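PDB 6RB7: putative N-acetylneuraminate lyase from [Ruminococcus] gnavus ATCC 29149, which belongs to the dihydrodipicolinate synthetase family of parallel beta/alpha-barrel proteins and forms an assembly of four chains here. Local coordinates for residues Lys37-Ile42 with Gly235-Ile240; Val41-Tyr46 with Lys70-Val75; Ala150-Trp155 with Gln182-Glu187; Val178-Asn183 with Gln208-Ala213. All blocks are in the same frame, centred on the assembly; numbering follows the deposited sequence.

From the N terminus, residues 37-46 open two contacts at once. Interaction 2 closes first, at 70-75, round a loop holding helix 57-70, and joins the first barrel strand to the second. Interaction 1 closes last, at 235-240, where the same first strand meets the eighth; together the two seal the barrel. Interactions 3 and 4 nest inside the long loop of interaction 1 and follow interaction 2 in series. Interaction 3 links helices 148-160 and 182-188; interaction 4, which reaches helix 204-214, opens at 178-183 before interaction 3 closes at 182-187, so the two loops cross and share Gln182 and Asn183. A salt bridge between Glu237 and Lys211 ties interaction 1 to interaction 4.

Interaction 1 (Lys37-Ile42 with Gly235-Ile240); sequences KYKGVI and GAEGAI
Ile42 and Ala239 make the firm bond by which the first strand of the beta/alpha barrel meets the eighth, two strands far apart in sequence but parallel neighbours in space. Ile42 N donates to Ala239 O at 2.9 Å. Just beyond, Ile240 CA lies 3.2 Å from Ile42 O in a straight CA-H...O contact. The isoleucine side chains run side by side in the same direction, Ile42 CB 4.1 Å from Ile240 CG1, and both reach Ile110 of strand 108-112 in the barrel interior. Val41 and Ala239 project to the other side of the sheet, against Phe228 and Tyr244.

Toward the strand starts the pairing opens. A water sits between the chains, accepting from Ala239 N at 2.9 Å and lying within bonding distance of Tyr38 O and Gly40 O. The two backbones run close here, Gly238 CA packing 3.8 Å from Tyr38 O.

Farthest out, Lys39 and Glu237 lie side by side, and the lysine, extended beyond CG, carries its ammonium alongside the carboxylate. The salt bridge from Lys39 NZ to Glu237 OE2 is long and weak at 3.4 Å, but a second water joins the same two atoms, 2.8 Å from Lys39 NZ. Each charge has another partner: Glu36 for Lys39, Lys211 for Glu237. The chemistry implies a seam held here by one direct backbone bond, water-mediated pairing and apolar packing, with the charged pair probably a hydrated, shared link at its partly exposed end.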
# COMPACT_ATOMS: atom_id res chain seq x y z
N LYS A 37 4.95 -12.67 34.81
CA LYS A 37 5.63 -11.37 35.05
C LYS A 37 5.44 -10.44 33.85
O LYS A 37 5.76 -9.24 33.96
CB LYS A 37 7.10 -11.58 35.37
CG LYS A 37 7.97 -12.10 34.24
CD LYS A 37 9.40 -12.19 34.77
CE LYS A 37 10.31 -12.92 33.86
NZ LYS A 37 11.63 -13.04 34.54
N TYR A 38 4.98 -10.95 32.71
CA TYR A 38 4.78 -10.12 31.50
C TYR A 38 3.32 -9.71 31.34
O TYR A 38 3.04 -8.95 30.39
CB TYR A 38 5.26 -10.87 30.26
CG TYR A 38 6.72 -11.20 30.33
CD1 TYR A 38 7.66 -10.19 30.18
CD2 TYR A 38 7.18 -12.50 30.53
CE1 TYR A 38 9.02 -10.47 30.19
CE2 TYR A 38 8.53 -12.77 30.56
CZ TYR A 38 9.46 -11.75 30.40
OH TYR A 38 10.80 -12.01 30.43
N LYS A 39 2.42 -10.23 32.17
CA LYS A 39 0.98 -10.03 31.98
C LYS A 39 0.57 -8.80 32.76
O LYS A 39 0.33 -8.89 33.98
CB LYS A 39 0.19 -11.24 32.48
CG LYS A 39 0.47 -12.49 31.69
CD LYS A 39 -0.35 -13.66 32.12
CE LYS A 39 0.02 -14.93 31.40
NZ LYS A 39 -0.91 -15.99 31.83
N GLY A 40 0.18 -7.81 32.03
CA GLY A 40 -0.29 -6.55 32.63
C GLY A 40 0.14 -5.40 31.77
O GLY A 40 0.36 -5.58 30.55
N VAL A 41 0.23 -4.25 32.39
CA VAL A 41 0.47 -2.97 31.69
C VAL A 41 1.97 -2.66 31.79
O VAL A 41 2.51 -2.51 32.89
CB VAL A 41 -0.38 -1.88 32.35
CG1 VAL A 41 0.01 -0.50 31.87
CG2 VAL A 41 -1.87 -2.17 32.16
N ILE A 42 2.63 -2.63 30.63
CA ILE A 42 4.08 -2.35 30.51
C ILE A 42 4.25 -1.12 29.63
O ILE A 42 4.32 -1.19 28.39
CB ILE A 42 4.84 -3.58 29.99
CG1 ILE A 42 4.69 -4.76 30.95
CG2 ILE A 42 6.31 -3.23 29.73
CD1 ILE A 42 5.40 -6.02 30.51
N GLY A 235 -6.83 -12.31 22.90
CA GLY A 235 -5.76 -13.22 23.31
C GLY A 235 -4.43 -12.59 23.69
O GLY A 235 -3.53 -13.36 24.06
N ALA A 236 -4.28 -11.28 23.60
CA ALA A 236 -3.06 -10.63 24.10
C ALA A 236 -3.16 -10.59 25.63
O ALA A 236 -4.04 -9.91 26.15
CB ALA A 236 -2.89 -9.23 23.54
N GLU A 237 -2.24 -11.20 26.35
CA GLU A 237 -2.24 -11.16 27.83
C GLU A 237 -1.31 -10.06 28.35
O GLU A 237 -1.32 -9.78 29.53
CB GLU A 237 -1.78 -12.52 28.35
CG GLU A 237 -2.76 -13.64 27.98
CD GLU A 237 -2.02 -15.00 27.94
OE1 GLU A 237 -1.01 -15.31 27.06
OE2 GLU A 237 -2.41 -15.78 28.83
N GLY A 238 -0.53 -9.47 27.47
CA GLY A 238 0.31 -8.30 27.81
C GLY A 238 -0.05 -7.11 26.96
O GLY A 238 -0.85 -7.21 26.04
N ALA A 239 0.51 -5.98 27.32
CA ALA A 239 0.19 -4.69 26.70
C ALA A 239 1.39 -3.77 26.85
O ALA A 239 1.81 -3.53 28.00
CB ALA A 239 -1.04 -4.12 27.31
N ILE A 240 1.95 -3.33 25.72
CA ILE A 240 3.11 -2.40 25.68
C ILE A 240 2.65 -1.20 24.87
O ILE A 240 2.30 -1.38 23.69
CB ILE A 240 4.37 -3.04 25.11
CG1 ILE A 240 4.85 -4.21 25.97
CG2 ILE A 240 5.45 -1.99 24.91
CD1 ILE A 240 5.95 -5.08 25.35
O HOH W 1 2.46 -6.45 29.36
O HOH W 2 -3.56 -15.21 31.16

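Interaction 2 (Val41-Tyr46 with Lys70-Val75); sequences VIPAFY and KGVKGV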
# COMPACT_ATOMS: atom_id res chain seq x y z
N VAL A 41 0.23 -4.25 32.39
CA VAL A 41 0.47 -2.97 31.69
C VAL A 41 1.97 -2.66 31.79
O VAL A 41 2.51 -2.51 32.89
CB VAL A 41 -0.38 -1.88 32.35
CG1 VAL A 41 0.01 -0.50 31.87
CG2 VAL A 41 -1.87 -2.17 32.16
N ILE A 42 2.63 -2.63 30.63
CA ILE A 42 4.08 -2.35 30.51
C ILE A 42 4.25 -1.12 29.63
O ILE A 42 4.32 -1.19 28.39
CB ILE A 42 4.84 -3.58 29.99
CG1 ILE A 42 4.69 -4.76 30.95
CG2 ILE A 42 6.31 -3.23 29.73
CD1 ILE A 42 5.40 -6.02 30.51
N PRO A 43 4.25 0.09 30.21
CA PRO A 43 4.51 1.27 29.41
C PRO A 43 5.85 1.26 28.69
O PRO A 43 6.85 0.81 29.23
CB PRO A 43 4.54 2.40 30.45
CG PRO A 43 3.72 1.87 31.61
CD PRO A 43 4.08 0.39 31.65
N ALA A 44 5.88 1.81 27.47
CA ALA A 44 7.14 2.21 26.83
C ALA A 44 7.76 3.34 27.65
O ALA A 44 7.10 4.31 28.01
CB ALA A 44 6.92 2.64 25.42
N PHE A 45 9.02 3.17 27.95
CA PHE A 45 9.83 4.15 28.68
C PHE A 45 10.28 5.25 27.73
O PHE A 45 10.79 4.97 26.64
CB PHE A 45 11.03 3.44 29.28
CG PHE A 45 11.74 4.19 30.38
CD1 PHE A 45 11.28 4.09 31.68
CD2 PHE A 45 12.85 4.96 30.10
CE1 PHE A 45 11.93 4.77 32.69
CE2 PHE A 45 13.50 5.65 31.11
CZ PHE A 45 13.03 5.56 32.42
N TYR A 46 10.08 6.51 28.10
CA TYR A 46 10.44 7.64 27.22
C TYR A 46 11.94 7.96 27.32
O TYR A 46 12.62 7.63 28.31
CB TYR A 46 9.61 8.88 27.58
CG TYR A 46 8.13 8.63 27.56
CD1 TYR A 46 7.53 8.04 26.46
CD2 TYR A 46 7.33 8.89 28.67
CE1 TYR A 46 6.18 7.77 26.44
CE2 TYR A 46 5.98 8.66 28.65
CZ TYR A 46 5.39 8.07 27.54
OH TYR A 46 4.03 7.84 27.51
N LYS A 70 3.55 4.24 40.23
CA LYS A 70 2.25 4.05 39.58
C LYS A 70 1.83 2.59 39.59
O LYS A 70 0.65 2.35 39.29
CB LYS A 70 2.28 4.60 38.16
CG LYS A 70 2.43 6.11 38.07
CD LYS A 70 1.26 6.86 38.64
CE LYS A 70 1.44 8.36 38.40
NZ LYS A 70 0.43 9.22 39.07
N GLY A 71 2.70 1.67 39.94
CA GLY A 71 2.30 0.26 40.11
C GLY A 71 2.06 -0.43 38.77
O GLY A 71 1.28 -1.42 38.75
N VAL A 72 2.74 -0.02 37.72
CA VAL A 72 2.66 -0.78 36.45
C VAL A 72 3.46 -2.08 36.58
O VAL A 72 4.25 -2.24 37.54
CB VAL A 72 3.13 0.08 35.25
CG1 VAL A 72 2.22 1.29 35.07
CG2 VAL A 72 4.57 0.51 35.38
N LYS A 73 3.24 -3.00 35.65
CA LYS A 73 3.86 -4.34 35.72
C LYS A 73 5.34 -4.22 35.42
O LYS A 73 6.16 -4.98 36.01
CB LYS A 73 3.17 -5.30 34.78
CG LYS A 73 3.61 -6.74 34.89
CD LYS A 73 3.29 -7.33 36.27
CE LYS A 73 2.96 -8.80 36.23
NZ LYS A 73 3.12 -9.40 37.58
N GLY A 74 5.69 -3.39 34.46
CA GLY A 74 7.05 -3.32 33.96
C GLY A 74 7.25 -2.13 33.08
O GLY A 74 6.32 -1.32 32.93
N VAL A 75 8.42 -2.05 32.49
CA VAL A 75 8.74 -0.99 31.52
C VAL A 75 9.41 -1.62 30.29
O VAL A 75 10.18 -2.65 30.42
CB VAL A 75 9.59 0.15 32.07
CG1 VAL A 75 8.78 1.01 33.01
CG2 VAL A 75 10.86 -0.35 32.74
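Val41 and Lys73 supply the one backbone hydrogen bond between these segments: Lys73 N donates to Val41 O at 2.9 Å. It pins the turn that leads from helix 57-70 into strand 74-77.

Carbon-oxygen contacts take over farther along. Gly74 O is buried and has no hydrogen-bond partner in the model; Ile42 CA approaches it at 3.5 Å and Pro43 CD at 3.1 Å. The proline has no N-H to offer, and its CD probably takes the place of a donor. One step on, the roles reverse, with Val75 CA 3.5 Å from Pro43 O.

Apolar packing fills the rest. The pyrrolidine ring of Pro43 and the Val72 side chain reach toward each other, Pro43 CD 3.7 Å from Val72 CB, with both methyls of Val72 near the ring. Ile42 CG2 lies against the backbone, 3.5 Å from Val75 C. Phe45, its CG anti to the backbone N (chi1 -163°), runs beside Val75 and presents its ring edge, Phe45 CD1 being 4.2 Å from Val75 CG1.

The contact closes a beta-alpha-beta crossover, strand 41-43 to helix 57-70 to strand 74-77, the first two strands of the barrel; Pro43 and Phe45 continue it with backbone bonds to Tyr76. Phe67 of helix 57-70 covers Pro43, Phe45 and Val75, while helix 248-259 packs on Val41 and Val72, and strand 238-241 bonds the other edge of strand 41-43.

Interaction 3 (Ala150-Trp155 with Gln182-Glu187); sequences AIAQYW and QNLFVE
Trp155 N donates to Ile151 O at 3.0 Å, a helical bond between two residues one turn apart whose side chains both face Leu184 of 182-187. The helices 148-160 and 182-188 belong to the outer layer of the beta/alpha barrel, before and after strand 166-171. Their short axes come within 10.4 Å and cross at -36°, a shallow angle with both chains running the same general way.

No hydrogen bond spans the pair; the contact is Leu184 fitted among Ile151, Ala152 and Trp155. With its CG anti to the backbone N (chi1 178°), Leu184 reaches toward helix 148-160 and divides its methyls. Leu184 CD1 settles on the small Ala152 CB at 3.9 Å. Leu184 CD2, the other branch, lies 3.9 Å from Ile151 CG2, the two side chains crossing at about a right angle. The tryptophan meets the same methyl obliquely, while Ile151 CG2 lies above one face of the indole, offset toward the rim. Glu187 brushes Ala152 with its aliphatic part and sends its carboxylate to Lys190.

The indole is held at its far side by a hydrogen bond from Trp155 NE1 to Ile139 O. Met188 adds cover over Ala152 and Trp155, and on the other side of helix 148-160 Pro309 of a second subunit packs on Ala150 and Tyr154. The closest approach of the whole contact is Trp155 CZ3 to Leu184 CD2, 3.8 Å.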
# COMPACT_ATOMS: atom_id res chain seq x y z
N ALA A 150 16.88 -13.76 6.42
CA ALA A 150 17.77 -12.69 6.93
C ALA A 150 17.19 -12.09 8.21
O ALA A 150 17.95 -11.74 9.13
CB ALA A 150 18.01 -11.64 5.89
N ILE A 151 15.88 -11.94 8.26
CA ILE A 151 15.21 -11.43 9.49
C ILE A 151 15.44 -12.42 10.64
O ILE A 151 15.82 -12.00 11.76
CB ILE A 151 13.72 -11.16 9.25
CG1 ILE A 151 13.52 -10.15 8.13
CG2 ILE A 151 13.10 -10.69 10.56
CD1 ILE A 151 12.10 -9.94 7.67
N ALA A 152 15.23 -13.72 10.40
CA ALA A 152 15.46 -14.74 11.43
C ALA A 152 16.92 -14.73 11.86
O ALA A 152 17.21 -14.84 13.06
CB ALA A 152 15.07 -16.11 10.93
N GLN A 153 17.84 -14.58 10.92
CA GLN A 153 19.29 -14.59 11.27
C GLN A 153 19.57 -13.40 12.18
O GLN A 153 20.33 -13.55 13.13
CB GLN A 153 20.14 -14.58 9.99
CG GLN A 153 21.62 -14.32 10.22
CD GLN A 153 22.38 -14.10 8.92
OE1 GLN A 153 22.01 -14.58 7.86
NE2 GLN A 153 23.45 -13.32 8.98
N TYR A 154 18.99 -12.23 11.90
CA TYR A 154 19.20 -11.01 12.70
C TYR A 154 18.70 -11.26 14.13
O TYR A 154 19.44 -11.10 15.10
CB TYR A 154 18.47 -9.86 12.04
CG TYR A 154 18.38 -8.54 12.76
CD1 TYR A 154 19.43 -7.65 12.84
CD2 TYR A 154 17.14 -8.11 13.25
CE1 TYR A 154 19.26 -6.38 13.37
CE2 TYR A 154 16.96 -6.85 13.80
CZ TYR A 154 18.03 -5.97 13.85
OH TYR A 154 17.88 -4.69 14.33
N TRP A 155 17.46 -11.71 14.27
CA TRP A 155 16.88 -11.97 15.62
C TRP A 155 17.67 -13.06 16.35
O TRP A 155 17.91 -12.92 17.55
CB TRP A 155 15.41 -12.29 15.51
CG TRP A 155 14.56 -11.12 15.13
CD1 TRP A 155 14.82 -9.80 15.36
CD2 TRP A 155 13.28 -11.17 14.48
NE1 TRP A 155 13.77 -9.04 14.92
CE2 TRP A 155 12.79 -9.85 14.41
CE3 TRP A 155 12.46 -12.20 14.00
CZ2 TRP A 155 11.58 -9.52 13.79
CZ3 TRP A 155 11.26 -11.88 13.42
CH2 TRP A 155 10.83 -10.56 13.31
N GLN A 182 3.29 -15.80 9.51
CA GLN A 182 3.11 -17.07 10.26
C GLN A 182 4.31 -17.99 10.06
O GLN A 182 4.78 -18.58 11.04
CB GLN A 182 1.79 -17.77 9.88
CG GLN A 182 0.54 -17.21 10.59
CD GLN A 182 0.62 -16.64 12.00
OE1 GLN A 182 1.06 -17.27 13.00
NE2 GLN A 182 0.14 -15.41 12.06
N ASN A 183 4.87 -18.07 8.86
CA ASN A 183 6.01 -18.96 8.56
C ASN A 183 7.24 -18.48 9.34
O ASN A 183 8.01 -19.31 9.87
CB ASN A 183 6.37 -19.01 7.09
CG ASN A 183 5.39 -19.84 6.28
OD1 ASN A 183 4.58 -20.57 6.83
ND2 ASN A 183 5.48 -19.74 4.96
N LEU A 184 7.47 -17.15 9.39
CA LEU A 184 8.65 -16.64 10.12
C LEU A 184 8.46 -16.90 11.61
O LEU A 184 9.45 -17.22 12.28
CB LEU A 184 8.85 -15.17 9.78
CG LEU A 184 10.00 -14.48 10.49
CD1 LEU A 184 11.33 -15.16 10.39
CD2 LEU A 184 10.10 -13.05 9.97
N PHE A 185 7.23 -16.82 12.12
CA PHE A 185 7.01 -17.08 13.55
C PHE A 185 7.27 -18.57 13.85
O PHE A 185 7.87 -18.85 14.89
CB PHE A 185 5.65 -16.56 13.97
CG PHE A 185 5.37 -16.58 15.45
CD1 PHE A 185 6.35 -16.33 16.40
CD2 PHE A 185 4.07 -16.76 15.89
CE1 PHE A 185 6.02 -16.30 17.74
CE2 PHE A 185 3.76 -16.76 17.23
CZ PHE A 185 4.74 -16.53 18.16
N VAL A 186 6.86 -19.48 12.96
CA VAL A 186 7.19 -20.92 13.14
C VAL A 186 8.70 -21.06 13.27
O VAL A 186 9.19 -21.76 14.18
CB VAL A 186 6.63 -21.77 11.99
CG1 VAL A 186 7.24 -23.18 12.03
CG2 VAL A 186 5.11 -21.84 12.05
N GLU A 187 9.46 -20.43 12.35
CA GLU A 187 10.93 -20.56 12.39
C GLU A 187 11.45 -20.01 13.72
O GLU A 187 12.34 -20.60 14.35
CB GLU A 187 11.50 -19.86 11.16
CG GLU A 187 13.00 -19.92 11.10
CD GLU A 187 13.57 -21.26 10.64
OE1 GLU A 187 12.79 -22.23 10.42
OE2 GLU A 187 14.79 -21.31 10.50

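Interaction 4 (Val178-Asn183 with Gln208-Ala213); sequences VALTQN and QMFKQA
Leu180 lays its CD2 methyl over one face of the Phe210 ring in a CH-pi contact, 4.1 Å from the ring centroid and 28° off the ring normal. This joins the loop leading into helix 182-188 to helix 204-214, consecutive outer helices of the beta/alpha barrel. Thr181 is the N-cap of the first, its OG1 bonded to Leu184 N.

Phe210 swings its ring over to the loop with CG anti to its carbonyl carbon (chi1 -70°), and three groups meet it differently. The leucine comes over the face. Gln182 approaches obliquely, its amide plane 44° from the ring plane and Gln182 NE2 3.4 Å from Phe210 CD1; a bend at chi2, well off a staggered value, brings the amide against helix 204-214. There Met209 CB lies 3.5 Å from Gln182 NE2, and Ala213 CB 3.7 Å from Gln182 OE1. The ring also stacks edge-to-face with Phe185 and rests on Val197 of strand 194-199.

Other side chains of helix 204-214 face a third subunit, and Met209 touches both, packing on its Tyr278. Gln208 NE2 bonds Gln212 OE1 at 2.9 Å, coming from above the acceptor's carbonyl plane. The remaining amide atoms, Gln208 OE1 and Gln212 NE2, bond the third subunit, to its Tyr278 and Asn274 and to its Tyr271.

A third group meets Phe210 at its rim: Leu180 O lies in the ring plane, 3.3 Å from Phe210 CZ.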
# COMPACT_ATOMS: atom_id res chain seq x y z
N VAL A 178 8.47 -4.67 6.78
CA VAL A 178 8.37 -6.14 6.72
C VAL A 178 7.54 -6.59 7.92
O VAL A 178 7.57 -5.92 8.95
CB VAL A 178 9.75 -6.84 6.69
CG1 VAL A 178 10.50 -6.57 5.40
CG2 VAL A 178 10.61 -6.45 7.88
N ALA A 179 6.88 -7.73 7.77
CA ALA A 179 6.01 -8.32 8.80
C ALA A 179 6.61 -9.60 9.36
O ALA A 179 7.25 -10.39 8.65
CB ALA A 179 4.64 -8.59 8.19
N LEU A 180 6.24 -9.88 10.61
CA LEU A 180 6.29 -11.23 11.16
C LEU A 180 5.17 -12.05 10.55
O LEU A 180 4.02 -11.92 10.96
CB LEU A 180 6.20 -11.21 12.69
CG LEU A 180 6.24 -12.60 13.32
CD1 LEU A 180 7.60 -13.25 13.14
CD2 LEU A 180 5.89 -12.51 14.79
N THR A 181 5.51 -12.87 9.56
CA THR A 181 4.53 -13.78 8.94
C THR A 181 4.33 -15.02 9.80
O THR A 181 5.17 -15.33 10.66
CB THR A 181 5.01 -14.21 7.57
OG1 THR A 181 6.25 -14.91 7.68
CG2 THR A 181 5.12 -13.02 6.65
N GLN A 182 3.29 -15.80 9.51
CA GLN A 182 3.11 -17.07 10.26
C GLN A 182 4.31 -17.99 10.06
O GLN A 182 4.78 -18.58 11.04
CB GLN A 182 1.79 -17.77 9.88
CG GLN A 182 0.54 -17.21 10.59
CD GLN A 182 0.62 -16.64 12.00
OE1 GLN A 182 1.06 -17.27 13.00
NE2 GLN A 182 0.14 -15.41 12.06
N ASN A 183 4.87 -18.07 8.86
CA ASN A 183 6.01 -18.96 8.56
C ASN A 183 7.24 -18.48 9.34
O ASN A 183 8.01 -19.31 9.87
CB ASN A 183 6.37 -19.01 7.09
CG ASN A 183 5.39 -19.84 6.28
OD1 ASN A 183 4.58 -20.57 6.83
ND2 ASN A 183 5.48 -19.74 4.96
N GLN A 208 -4.72 -12.78 17.32
CA GLN A 208 -5.42 -14.07 17.39
C GLN A 208 -4.62 -15.15 16.69
O GLN A 208 -4.50 -16.27 17.21
CB GLN A 208 -6.82 -13.88 16.78
CG GLN A 208 -7.71 -15.10 16.95
CD GLN A 208 -7.48 -16.20 15.94
OE1 GLN A 208 -7.25 -15.97 14.73
NE2 GLN A 208 -7.62 -17.43 16.42
N MET A 209 -4.08 -14.87 15.50
CA MET A 209 -3.39 -15.92 14.71
C MET A 209 -2.07 -16.26 15.42
O MET A 209 -1.71 -17.46 15.44
CB MET A 209 -3.17 -15.47 13.27
CG MET A 209 -4.51 -15.42 12.54
SD MET A 209 -4.32 -15.07 10.79
CE MET A 209 -3.49 -13.49 10.81
N PHE A 210 -1.34 -15.27 15.89
CA PHE A 210 -0.05 -15.55 16.57
C PHE A 210 -0.34 -16.41 17.83
O PHE A 210 0.39 -17.38 18.11
CB PHE A 210 0.69 -14.28 16.95
CG PHE A 210 1.27 -13.47 15.83
CD1 PHE A 210 1.85 -14.07 14.73
CD2 PHE A 210 1.24 -12.09 15.88
CE1 PHE A 210 2.38 -13.30 13.71
CE2 PHE A 210 1.83 -11.34 14.89
CZ PHE A 210 2.32 -11.93 13.78
N LYS A 211 -1.35 -16.04 18.60
CA LYS A 211 -1.68 -16.73 19.88
C LYS A 211 -2.16 -18.15 19.56
O LYS A 211 -1.77 -19.10 20.24
CB LYS A 211 -2.66 -15.91 20.72
CG LYS A 211 -3.00 -16.56 22.06
CD LYS A 211 -1.76 -16.81 22.94
CE LYS A 211 -2.14 -17.23 24.33
NZ LYS A 211 -0.95 -17.63 25.11
N GLN A 212 -3.03 -18.32 18.57
CA GLN A 212 -3.54 -19.66 18.19
C GLN A 212 -2.39 -20.55 17.74
O GLN A 212 -2.35 -21.72 18.12
CB GLN A 212 -4.64 -19.52 17.15
CG GLN A 212 -5.30 -20.85 16.80
CD GLN A 212 -6.64 -20.59 16.14
OE1 GLN A 212 -6.71 -19.90 15.10
NE2 GLN A 212 -7.70 -21.17 16.71
N ALA A 213 -1.47 -20.03 16.94
CA ALA A 213 -0.34 -20.82 16.44
C ALA A 213 0.57 -21.22 17.61
O ALA A 213 1.07 -22.35 17.60
CB ALA A 213 0.44 -20.01 15.42